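Local coordinates for putative signal recognition particle protein (Chaetomium thermophilum, PDB 5CK4), which is the Arf-like GTPase subunit SRβ of the signal recognition particle receptor, probably binding GTP and here holding GDP, at residues R123-S134 and Y188-R199. Numbering follows the deposited sequence.
Sequences RGTTLQHLLNPS and YLYDVLLSLQKR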
# COMPACT_ATOMS: atom_id res chain seq x y z
N ARG A 123 -5.83 -9.57 7.83
CA ARG A 123 -5.11 -9.13 6.64
C ARG A 123 -5.31 -10.05 5.44
O ARG A 123 -5.21 -9.61 4.29
CB ARG A 123 -3.63 -8.95 6.94
CG ARG A 123 -3.36 -7.88 7.97
CD ARG A 123 -1.92 -7.91 8.45
NE ARG A 123 -1.70 -6.90 9.48
CZ ARG A 123 -0.53 -6.65 10.07
NH1 ARG A 123 0.54 -7.36 9.74
NH2 ARG A 123 -0.44 -5.71 11.00
N GLY A 124 -5.59 -11.33 5.70
CA GLY A 124 -5.80 -12.30 4.63
C GLY A 124 -6.84 -11.89 3.60
O GLY A 124 -6.65 -12.08 2.40
N THR A 125 -7.94 -11.31 4.08
CA THR A 125 -9.02 -10.83 3.22
C THR A 125 -8.54 -9.80 2.21
O THR A 125 -8.92 -9.83 1.04
CB THR A 125 -10.09 -10.14 4.07
OG1 THR A 125 -10.54 -11.03 5.09
CG2 THR A 125 -11.26 -9.71 3.21
N THR A 126 -7.72 -8.88 2.68
CA THR A 126 -7.20 -7.80 1.84
C THR A 126 -6.25 -8.35 0.79
O THR A 126 -6.30 -7.98 -0.38
CB THR A 126 -6.47 -6.76 2.70
OG1 THR A 126 -7.38 -6.25 3.68
CG2 THR A 126 -5.97 -5.63 1.84
N LEU A 127 -5.38 -9.26 1.23
CA LEU A 127 -4.41 -9.87 0.33
C LEU A 127 -5.09 -10.64 -0.82
O LEU A 127 -4.55 -10.72 -1.92
CB LEU A 127 -3.45 -10.79 1.10
CG LEU A 127 -2.52 -10.16 2.15
CD1 LEU A 127 -1.71 -11.24 2.85
CD2 LEU A 127 -1.59 -9.10 1.53
N GLN A 128 -6.28 -11.19 -0.56
CA GLN A 128 -6.99 -11.96 -1.58
C GLN A 128 -7.38 -11.09 -2.77
O GLN A 128 -7.33 -11.55 -3.90
CB GLN A 128 -8.22 -12.66 -0.99
CG GLN A 128 -7.89 -13.69 0.07
CD GLN A 128 -6.69 -14.55 -0.30
OE1 GLN A 128 -6.78 -15.42 -1.17
NE2 GLN A 128 -5.57 -14.31 0.37
N HIS A 129 -7.75 -9.84 -2.51
CA HIS A 129 -8.02 -8.90 -3.59
C HIS A 129 -6.79 -8.68 -4.48
O HIS A 129 -6.92 -8.47 -5.68
CB HIS A 129 -8.46 -7.54 -3.03
CG HIS A 129 -9.76 -7.59 -2.27
ND1 HIS A 129 -10.92 -8.08 -2.82
CD2 HIS A 129 -10.08 -7.18 -1.02
CE1 HIS A 129 -11.90 -7.99 -1.94
NE2 HIS A 129 -11.41 -7.45 -0.84
N LEU A 130 -5.60 -8.72 -3.88
CA LEU A 130 -4.38 -8.40 -4.62
C LEU A 130 -3.91 -9.55 -5.51
O LEU A 130 -3.13 -9.35 -6.43
CB LEU A 130 -3.28 -7.94 -3.65
CG LEU A 130 -3.72 -6.77 -2.75
CD1 LEU A 130 -2.67 -6.39 -1.70
CD2 LEU A 130 -4.08 -5.56 -3.59
N LEU A 131 -4.41 -10.76 -5.24
CA LEU A 131 -4.03 -11.94 -6.02
C LEU A 131 -4.79 -12.05 -7.34
O LEU A 131 -4.34 -12.69 -8.29
CB LEU A 131 -4.26 -13.20 -5.19
CG LEU A 131 -3.34 -13.37 -3.97
CD1 LEU A 131 -3.80 -14.54 -3.10
CD2 LEU A 131 -1.90 -13.58 -4.44
N ASN A 132 -5.95 -11.40 -7.38
CA ASN A 132 -6.91 -11.54 -8.47
C ASN A 132 -6.48 -10.78 -9.73
O ASN A 132 -6.25 -9.58 -9.68
CB ASN A 132 -8.26 -11.01 -7.98
CG ASN A 132 -9.43 -11.49 -8.82
OD1 ASN A 132 -9.32 -11.63 -10.03
ND2 ASN A 132 -10.55 -11.73 -8.16
N PRO A 133 -6.41 -11.48 -10.88
CA PRO A 133 -6.05 -10.87 -12.17
C PRO A 133 -6.85 -9.60 -12.50
O PRO A 133 -6.30 -8.69 -13.12
CB PRO A 133 -6.35 -11.98 -13.17
CG PRO A 133 -6.12 -13.23 -12.40
CD PRO A 133 -6.56 -12.94 -10.99
N SER A 134 -8.11 -9.55 -12.10
CA SER A 134 -8.93 -8.35 -12.30
C SER A 134 -9.83 -8.10 -11.10
O SER A 134 -11.02 -8.45 -11.12
CB SER A 134 -9.77 -8.48 -13.57
OG SER A 134 -10.48 -7.28 -13.83
N TYR A 188 4.18 -7.27 6.52
CA TYR A 188 2.91 -6.99 5.86
C TYR A 188 3.13 -6.47 4.45
O TYR A 188 2.52 -6.95 3.49
CB TYR A 188 2.12 -5.96 6.66
CG TYR A 188 0.65 -5.84 6.31
CD1 TYR A 188 0.06 -6.65 5.34
CD2 TYR A 188 -0.15 -4.90 6.95
CE1 TYR A 188 -1.29 -6.52 5.02
CE2 TYR A 188 -1.48 -4.76 6.64
CZ TYR A 188 -2.05 -5.57 5.67
OH TYR A 188 -3.40 -5.42 5.40
N LEU A 189 4.02 -5.49 4.32
CA LEU A 189 4.34 -4.94 3.00
C LEU A 189 4.88 -6.03 2.07
O LEU A 189 4.53 -6.08 0.87
CB LEU A 189 5.35 -3.79 3.14
CG LEU A 189 5.82 -3.15 1.83
CD1 LEU A 189 4.64 -2.56 1.06
CD2 LEU A 189 6.83 -2.07 2.17
N TYR A 190 5.72 -6.91 2.60
CA TYR A 190 6.23 -8.03 1.81
C TYR A 190 5.08 -8.82 1.18
O TYR A 190 5.09 -9.08 -0.02
CB TYR A 190 7.11 -8.96 2.67
CG TYR A 190 7.93 -9.99 1.88
CD1 TYR A 190 7.35 -11.16 1.40
CD2 TYR A 190 9.28 -9.79 1.62
CE1 TYR A 190 8.10 -12.10 0.68
CE2 TYR A 190 10.03 -10.72 0.92
CZ TYR A 190 9.44 -11.87 0.45
OH TYR A 190 10.19 -12.80 -0.26
N ASP A 191 4.08 -9.18 2.00
CA ASP A 191 2.94 -9.96 1.52
C ASP A 191 2.11 -9.20 0.50
O ASP A 191 1.59 -9.79 -0.45
CB ASP A 191 2.03 -10.39 2.68
CG ASP A 191 2.66 -11.45 3.55
OD1 ASP A 191 3.58 -12.15 3.08
OD2 ASP A 191 2.25 -11.57 4.73
N VAL A 192 1.95 -7.89 0.70
CA VAL A 192 1.20 -7.06 -0.23
C VAL A 192 1.86 -7.07 -1.61
O VAL A 192 1.22 -7.37 -2.62
CB VAL A 192 1.04 -5.61 0.29
CG1 VAL A 192 0.69 -4.65 -0.82
CG2 VAL A 192 -0.03 -5.56 1.40
N LEU A 193 3.15 -6.72 -1.65
CA LEU A 193 3.90 -6.72 -2.91
C LEU A 193 4.02 -8.11 -3.54
O LEU A 193 3.93 -8.25 -4.77
CB LEU A 193 5.28 -6.08 -2.68
CG LEU A 193 5.24 -4.63 -2.20
CD1 LEU A 193 6.65 -4.05 -2.09
CD2 LEU A 193 4.41 -3.78 -3.16
N LEU A 194 4.24 -9.14 -2.73
CA LEU A 194 4.36 -10.50 -3.29
C LEU A 194 3.03 -10.94 -3.90
O LEU A 194 3.00 -11.63 -4.92
CB LEU A 194 4.80 -11.51 -2.23
CG LEU A 194 5.12 -12.91 -2.77
CD1 LEU A 194 6.32 -12.85 -3.75
CD2 LEU A 194 5.39 -13.92 -1.65
N SER A 195 1.93 -10.52 -3.29
CA SER A 195 0.61 -10.85 -3.82
C SER A 195 0.42 -10.22 -5.21
O SER A 195 -0.05 -10.87 -6.14
CB SER A 195 -0.50 -10.40 -2.87
OG SER A 195 -0.48 -11.18 -1.69
N LEU A 196 0.81 -8.95 -5.35
CA LEU A 196 0.67 -8.26 -6.63
C LEU A 196 1.62 -8.86 -7.66
O LEU A 196 1.33 -8.89 -8.86
CB LEU A 196 0.97 -6.77 -6.46
CG LEU A 196 -0.13 -6.02 -5.71
CD1 LEU A 196 0.30 -4.60 -5.36
CD2 LEU A 196 -1.45 -6.02 -6.51
N GLN A 197 2.76 -9.34 -7.18
CA GLN A 197 3.74 -9.99 -8.05
C GLN A 197 3.19 -11.31 -8.58
O GLN A 197 3.36 -11.63 -9.76
CB GLN A 197 5.06 -10.22 -7.31
CG GLN A 197 6.13 -10.93 -8.15
CD GLN A 197 7.46 -11.03 -7.41
OE1 GLN A 197 7.90 -10.08 -6.77
NE2 GLN A 197 8.08 -12.21 -7.46
N LYS A 198 2.52 -12.08 -7.72
CA LYS A 198 1.94 -13.35 -8.14
C LYS A 198 0.81 -13.11 -9.12
O LYS A 198 0.60 -13.88 -10.07
CB LYS A 198 1.42 -14.14 -6.95
CG LYS A 198 2.49 -14.69 -6.04
CD LYS A 198 1.86 -15.40 -4.85
CE LYS A 198 2.91 -16.04 -3.99
NZ LYS A 198 2.34 -17.02 -3.03
N ARG A 199 0.06 -12.03 -8.88
CA ARG A 199 -1.00 -11.61 -9.80
C ARG A 199 -0.44 -11.36 -11.20
O ARG A 199 -1.01 -11.82 -12.19
CB ARG A 199 -1.69 -10.36 -9.27
CG ARG A 199 -2.76 -9.78 -10.18
CD ARG A 199 -3.36 -8.51 -9.58
NE ARG A 199 -4.31 -7.87 -10.48
CZ ARG A 199 -4.02 -6.79 -11.21
NH1 ARG A 199 -2.81 -6.26 -11.14
NH2 ARG A 199 -4.93 -6.25 -11.99
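Helix 123-131 and the 188-199 part of helix 180-201 run side by side in roughly the same direction, 29° apart, their axes 8.1 Å distant at closest and converging from Arg123 and Tyr188 towards Leu131 and Arg199. At the wide end Arg123 reaches across with its chain extended from CG to NE and lies over one face of the Tyr188 ring. Arg123 CD sits almost above the centre of the Tyr188 ring in a CH-pi contact, 3.5 Å from its centroid, while the guanidinium beyond it stacks flat but off-centre, its plane within 1° of the ring; NE also donates to Gly118 O. The tyrosine turns CG anti to its own backbone N (chi1 -165°), which brings the ring under that arm. With an alanine in place of Tyr188 the arginine would probably lose its aromatic platform and the hole that takes Leu127 one of its walls. Leu127 is a knob among Tyr188, Asp191, Val192 and Ser195, its CD1 3.8 Å from Asp191 CB. Ser195 OG donates back to Asp191 O, which spends its proton within its own helix. One turn further along, Leu130 rests its CB on Ser195 CB, and Leu130 CD1 lies 3.9 Å from Val192 CG1. At the narrow end Arg199 grips the turn after helix 123-131: Arg199 NE donates to Asn132 O (2.7 Å) in the guanidinium plane, and NH2 adds a weak bond to Pro133 O. In this P-loop GTPase fold the two helices lie against the central sheet, where Thr126, Leu130, Tyr188 and Val192 all meet Ile25 of strand 21-25, and Leu196 packs on Val214 of strand 214-219.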